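Local atomic coordinates of N-acetylglucosamine-6-phosphate deacetylase (Mycobacterium smegmatis, PDB entry 6FV4), a protein that probably removes the acetyl group from N-acetylglucosamine 6-phosphate, a metal-dependent hydrolysis in amino-sugar metabolism. Residues 225-229 against 259-263; 68-74 against 101-107. The protein carries 1 engineered substitution. One frame throughout, in Å; residues are numbered along the deposited sequence.

Contact 1: residues 225-229 against 259-263; sequences HLFNA and VHVAP. With CD (cadmium ion), chain J.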
loop_
_atom_site.group_PDB
_atom_site.type_symbol
_atom_site.label_atom_id
_atom_site.label_comp_id
_atom_site.label_asym_id
_atom_site.label_seq_id
_atom_site.Cartn_x
_atom_site.Cartn_y
_atom_site.Cartn_z
ATOM N N HIS B 225 -15.634 4.358 -1.360
ATOM C CA HIS B 225 -14.879 3.996 -2.561
ATOM C C HIS B 225 -13.494 4.641 -2.645
ATOM O O HIS B 225 -13.294 5.650 -3.339
ATOM C CB HIS B 225 -15.680 4.272 -3.846
ATOM C CG HIS B 225 -16.269 5.652 -3.934
ATOM N ND1 HIS B 225 -15.596 6.783 -3.531
ATOM C CD2 HIS B 225 -17.459 6.076 -4.417
ATOM C CE1 HIS B 225 -16.341 7.847 -3.760
ATOM N NE2 HIS B 225 -17.467 7.445 -4.317
ATOM N N LEU B 226 -12.554 4.042 -1.912
ATOM C CA LEU B 226 -11.166 4.481 -1.838
ATOM C C LEU B 226 -10.623 4.866 -3.205
ATOM O O LEU B 226 -10.818 4.145 -4.182
ATOM C CB LEU B 226 -10.304 3.362 -1.244
ATOM C CG LEU B 226 -8.995 3.852 -0.634
ATOM C CD1 LEU B 226 -9.222 4.459 0.720
ATOM C CD2 LEU B 226 -7.985 2.703 -0.523
ATOM N N PHE B 227 -9.953 6.024 -3.243
ATOM C CA PHE B 227 -9.305 6.655 -4.392
ATOM C C PHE B 227 -10.283 7.430 -5.273
ATOM O O PHE B 227 -9.879 8.393 -5.936
ATOM C CB PHE B 227 -8.526 5.634 -5.238
ATOM C CG PHE B 227 -7.216 5.212 -4.618
ATOM C CD1 PHE B 227 -6.079 6.010 -4.745
ATOM C CD2 PHE B 227 -7.132 4.035 -3.884
ATOM C CE1 PHE B 227 -4.861 5.623 -4.172
ATOM C CE2 PHE B 227 -5.927 3.644 -3.303
ATOM C CZ PHE B 227 -4.784 4.442 -3.446
ATOM N N ASN B 228 -11.554 7.039 -5.304
ATOM C CA ASN B 228 -12.540 7.796 -6.081
ATOM C C ASN B 228 -13.085 8.944 -5.252
ATOM O O ASN B 228 -13.387 8.774 -4.068
ATOM C CB ASN B 228 -13.692 6.908 -6.550
ATOM C CG ASN B 228 -13.232 5.801 -7.455
ATOM O OD1 ASN B 228 -13.451 4.618 -7.173
ATOM N ND2 ASN B 228 -12.566 6.169 -8.542
ATOM N N ALA B 229 -13.195 10.122 -5.879
ATOM C CA ALA B 229 -13.731 11.326 -5.229
ATOM C C ALA B 229 -12.945 11.670 -3.967
ATOM O O ALA B 229 -13.504 12.040 -2.937
ATOM C CB ALA B 229 -15.222 11.175 -4.914
ATOM N N VAL B 259 -12.626 0.031 -14.118
ATOM C CA VAL B 259 -12.689 1.398 -14.617
ATOM C C VAL B 259 -12.367 2.411 -13.527
ATOM O O VAL B 259 -11.715 3.424 -13.784
ATOM C CB VAL B 259 -14.081 1.678 -15.229
ATOM C CG1 VAL B 259 -14.251 3.156 -15.561
ATOM C CG2 VAL B 259 -14.299 0.827 -16.467
ATOM N N HIS B 260 -12.833 2.173 -12.312
ATOM C CA HIS B 260 -12.707 3.191 -11.281
ATOM C C HIS B 260 -11.312 3.226 -10.677
ATOM O O HIS B 260 -10.832 4.304 -10.305
ATOM C CB HIS B 260 -13.772 2.963 -10.206
ATOM C CG HIS B 260 -15.113 3.487 -10.597
ATOM N ND1 HIS B 260 -15.946 2.820 -11.470
ATOM C CD2 HIS B 260 -15.749 4.636 -10.273
ATOM C CE1 HIS B 260 -17.039 3.534 -11.663
ATOM N NE2 HIS B 260 -16.947 4.638 -10.945
ATOM N N VAL B 261 -10.658 2.070 -10.553
ATOM C CA VAL B 261 -9.281 1.996 -10.082
ATOM C C VAL B 261 -8.578 0.931 -10.911
ATOM O O VAL B 261 -9.193 -0.058 -11.327
ATOM C CB VAL B 261 -9.182 1.667 -8.556
ATOM C CG1 VAL B 261 -9.913 2.696 -7.710
ATOM C CG2 VAL B 261 -9.727 0.280 -8.246
ATOM N N ALA B 262 -7.279 1.129 -11.152
ATOM C CA ALA B 262 -6.519 0.135 -11.895
ATOM C C ALA B 262 -6.471 -1.176 -11.110
ATOM O O ALA B 262 -6.410 -1.153 -9.877
ATOM C CB ALA B 262 -5.095 0.637 -12.168
ATOM N N PRO B 263 -6.535 -2.330 -11.780
ATOM C CA PRO B 263 -6.410 -3.613 -11.053
ATOM C C PRO B 263 -5.214 -3.683 -10.110
ATOM O O PRO B 263 -5.318 -4.296 -9.039
ATOM C CB PRO B 263 -6.288 -4.634 -12.188
ATOM C CG PRO B 263 -7.104 -4.002 -13.316
ATOM C CD PRO B 263 -6.867 -2.518 -13.204
HETATM CD CD CD J . -19.560 8.644 -4.795
HETATM O O HOH W 1 -18.404 9.162 -7.058
#

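Contact 2: residues 68-74 against 101-107; sequences FVDTHLH and STTLVAS. With ZN (zinc ion), chain H.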
loop_
_atom_site.group_PDB
_atom_site.type_symbol
_atom_site.label_atom_id
_atom_site.label_comp_id
_atom_site.label_asym_id
_atom_site.label_seq_id
_atom_site.Cartn_x
_atom_site.Cartn_y
_atom_site.Cartn_z
ATOM N N PHE B 68 -23.690 -12.405 -2.008
ATOM C CA PHE B 68 -22.940 -11.156 -2.024
ATOM C C PHE B 68 -23.659 -10.097 -1.186
ATOM O O PHE B 68 -24.890 -10.057 -1.126
ATOM C CB PHE B 68 -22.748 -10.654 -3.461
ATOM C CG PHE B 68 -22.024 -11.636 -4.370
ATOM C CD1 PHE B 68 -22.513 -11.903 -5.644
ATOM C CD2 PHE B 68 -20.856 -12.263 -3.967
ATOM C CE1 PHE B 68 -21.858 -12.783 -6.503
ATOM C CE2 PHE B 68 -20.190 -13.163 -4.830
ATOM C CZ PHE B 68 -20.704 -13.416 -6.091
ATOM N N VAL B 69 -22.866 -9.254 -0.520
ATOM C CA VAL B 69 -23.334 -8.202 0.378
ATOM C C VAL B 69 -22.859 -6.880 -0.212
ATOM O O VAL B 69 -21.708 -6.473 0.003
ATOM C CB VAL B 69 -22.806 -8.390 1.805
ATOM C CG1 VAL B 69 -23.325 -7.270 2.721
ATOM C CG2 VAL B 69 -23.189 -9.766 2.340
ATOM N N ASP B 70 -23.721 -6.209 -0.976
ATOM C CA ASP B 70 -23.375 -4.940 -1.619
ATOM C C ASP B 70 -23.796 -3.797 -0.711
ATOM O O ASP B 70 -24.995 -3.544 -0.531
ATOM C CB ASP B 70 -24.038 -4.832 -2.989
ATOM C CG ASP B 70 -23.444 -3.721 -3.843
ATOM O OD1 ASP B 70 -23.880 -3.588 -5.014
ATOM O OD2 ASP B 70 -22.548 -2.987 -3.355
ATOM N N THR B 71 -22.819 -3.110 -0.127
ATOM C CA THR B 71 -23.096 -2.104 0.887
ATOM C C THR B 71 -23.083 -0.681 0.346
ATOM O O THR B 71 -23.135 0.270 1.131
ATOM C CB THR B 71 -22.105 -2.220 2.047
ATOM O OG1 THR B 71 -20.761 -2.120 1.551
ATOM C CG2 THR B 71 -22.282 -3.563 2.755
ATOM N N HIS B 72 -23.039 -0.500 -0.966
ATOM C CA HIS B 72 -22.990 0.856 -1.512
ATOM C C HIS B 72 -23.417 0.745 -2.974
ATOM O O HIS B 72 -22.613 0.356 -3.824
ATOM C CB HIS B 72 -21.594 1.450 -1.353
ATOM C CG HIS B 72 -21.417 2.817 -1.955
ATOM N ND1 HIS B 72 -20.355 3.631 -1.637
ATOM C CD2 HIS B 72 -22.150 3.500 -2.867
ATOM C CE1 HIS B 72 -20.443 4.759 -2.321
ATOM N NE2 HIS B 72 -21.529 4.707 -3.071
ATOM N N LEU B 73 -24.676 1.073 -3.247
ATOM C CA LEU B 73 -25.183 1.088 -4.611
ATOM C C LEU B 73 -26.394 2.003 -4.673
ATOM O O LEU B 73 -27.078 2.228 -3.669
ATOM C CB LEU B 73 -25.555 -0.304 -5.118
ATOM C CG LEU B 73 -26.733 -1.003 -4.460
ATOM C CD1 LEU B 73 -27.297 -2.044 -5.427
ATOM C CD2 LEU B 73 -26.286 -1.652 -3.168
ATOM N N HIS B 74 -26.653 2.511 -5.880
ATOM C CA HIS B 74 -27.670 3.536 -6.092
ATOM C C HIS B 74 -28.883 3.037 -6.844
ATOM O O HIS B 74 -29.947 3.659 -6.753
ATOM C CB HIS B 74 -27.055 4.728 -6.846
ATOM C CG HIS B 74 -25.979 5.408 -6.069
ATOM N ND1 HIS B 74 -26.244 6.378 -5.127
ATOM C CD2 HIS B 74 -24.638 5.216 -6.046
ATOM C CE1 HIS B 74 -25.111 6.775 -4.573
ATOM N NE2 HIS B 74 -24.122 6.088 -5.120
ATOM N N SER B 101 -26.529 -10.586 -5.257
ATOM C CA SER B 101 -26.497 -9.695 -4.101
ATOM C C SER B 101 -27.728 -9.996 -3.268
ATOM O O SER B 101 -28.821 -9.517 -3.569
ATOM C CB SER B 101 -26.471 -8.232 -4.522
ATOM O OG SER B 101 -25.296 -7.924 -5.229
ATOM N N THR B 102 -27.556 -10.799 -2.212
ATOM C CA THR B 102 -28.665 -11.150 -1.335
ATOM C C THR B 102 -28.856 -10.175 -0.182
ATOM O O THR B 102 -29.856 -10.281 0.541
ATOM C CB THR B 102 -28.471 -12.564 -0.784
ATOM O OG1 THR B 102 -27.150 -12.691 -0.248
ATOM C CG2 THR B 102 -28.655 -13.596 -1.900
ATOM N N THR B 103 -27.921 -9.252 0.015
ATOM C CA THR B 103 -28.037 -8.173 0.982
ATOM C C THR B 103 -27.612 -6.887 0.295
ATOM O O THR B 103 -26.580 -6.863 -0.384
ATOM C CB THR B 103 -27.153 -8.428 2.207
ATOM O OG1 THR B 103 -27.633 -9.584 2.903
ATOM C CG2 THR B 103 -27.174 -7.214 3.143
ATOM N N LEU B 104 -28.383 -5.817 0.488
ATOM C CA LEU B 104 -28.150 -4.550 -0.194
ATOM C C LEU B 104 -28.267 -3.394 0.773
ATOM O O LEU B 104 -29.234 -3.321 1.544
ATOM C CB LEU B 104 -29.165 -4.316 -1.321
ATOM C CG LEU B 104 -29.333 -5.444 -2.329
ATOM C CD1 LEU B 104 -30.710 -5.414 -2.965
ATOM C CD2 LEU B 104 -28.264 -5.335 -3.378
ATOM N N VAL B 105 -27.338 -2.450 0.689
ATOM C CA VAL B 105 -27.502 -1.183 1.398
ATOM C C VAL B 105 -27.701 -0.082 0.359
ATOM O O VAL B 105 -26.821 0.180 -0.477
ATOM C CB VAL B 105 -26.331 -0.900 2.345
ATOM C CG1 VAL B 105 -26.487 0.481 2.988
ATOM C CG2 VAL B 105 -26.304 -1.962 3.418
ATOM N N ALA B 106 -28.884 0.522 0.373
ATOM C CA ALA B 106 -29.264 1.468 -0.664
ATOM C C ALA B 106 -28.705 2.839 -0.322
ATOM O O ALA B 106 -28.881 3.323 0.794
ATOM C CB ALA B 106 -30.784 1.520 -0.817
ATOM N N SER B 107 -28.019 3.454 -1.275
ATOM C CA SER B 107 -27.327 4.713 -1.054
ATOM C C SER B 107 -28.121 5.870 -1.636
ATOM O O SER B 107 -28.719 5.751 -2.708
ATOM C CB SER B 107 -25.930 4.718 -1.693
ATOM O OG SER B 107 -25.171 3.583 -1.338
HETATM ZN ZN ZN H . -22.138 6.174 -4.476
HETATM O O HOH W 2 -25.207 -5.438 -5.961
HETATM O O HOH W 3 -28.745 7.299 -4.876
#

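Contact 1: residues 225-229 against 259-263
The amide of N228 meets the imidazole of H260 at the ring's edge, the two planes 88° apart. OD1 of N228 lies 3.5 Å from H260 CB, near the plane of the ring. These are two loops that follow neighbouring parallel strands, 222-223 and 251-255, of the amidohydrolase barrel, on the side where the metals sit. H225 presents another flat group: CB of N228 rests over one face of its ring, displaced toward the rim, while NE2 binds the cadmium ion at 2.5 Å together with E138, H150, H204 and a water. A type II turn from H225 to N228, closed by N228 N to H225 O at 3.0 Å, folds the metal ligand and the asparagine against each other.

With CG of N228 anti to its carbonyl carbon (chi1 -62°), the amide reaches over to the 259-263 loop. V261 packs beside it through CG1, 4.1 Å from F227 CB. N228 and H260 are both predicted to bind substrate, consistent with this loop pair shaping the pocket. ND1 of H260 is held by D257, and the H260 carbonyl also takes a bond from R235 of the second subunit. The direct link between the loops is ND2 of N228 to O of H260, 3.1 Å and 160° at the hydrogen, with the donor above the carbonyl plane but the oxygen close to the plane of the amide.

Contact 2: residues 68-74 against 101-107
H74 and S107 meet beside the zinc ion, with CB of S107 over one face of the imidazole, 4.0 Å from its centroid, in a CH-pi contact. H74 NE2 binds the metal at 2.1 Å, as does NE2 of H72; this is the paired-histidine HxH motif at the end of the first barrel strand in amidohydrolases, and E138 is the third protein ligand. At the edge of the H74 ring, in its plane, ND1 donates to a water that in turn donates to O of S107, so the rotation of the ring is fixed from its edge as well. ND1 of H72 is bonded to E253, a second-shell carboxylate that probably makes the imidazole a stronger zinc ligand.

Behind this first shell the two strands are joined directly. S107 N reaches L73 O at 2.8 Å, nearly in line with the carbonyl, and S107 OG, also bonded to H136, takes a weak bond from L73 N. Farther back the strands pair in parallel: V105 N to D70 O at 2.9 Å, and D70 N to T103 O at 3.0 Å. A beta bulge shifts the register between F68 and V69. A water joins D70 OD1 to S101 OG, and OD1 also bonds T282.

L73 CD1 packs 4.0 Å from L104 CD2 against helix 86-98, where both leucines touch H96, whereas V69 and T71 touch helix 339-357, and strand 134-138 continues the parallel order beyond 104-109.

Contact 2 lies near the centre of the chain and contact 1 farther out; both are largely buried, but only contact 1 is reached by the second subunit. Contact 2 is strand against strand, carried by a ladder of backbone bonds with aliphatic side chains between sheet and helices. Contact 1 joins two irregular loops through a single asparagine amide and a small apolar patch. They converge on the metal centre: H72 and H74 serve zinc, H225 serves cadmium, E138 binds both ions, and H225 CD2 packs 3.9 Å from H72 CE1. E253 ties them further, bonding the H72 ring and the H225 backbone.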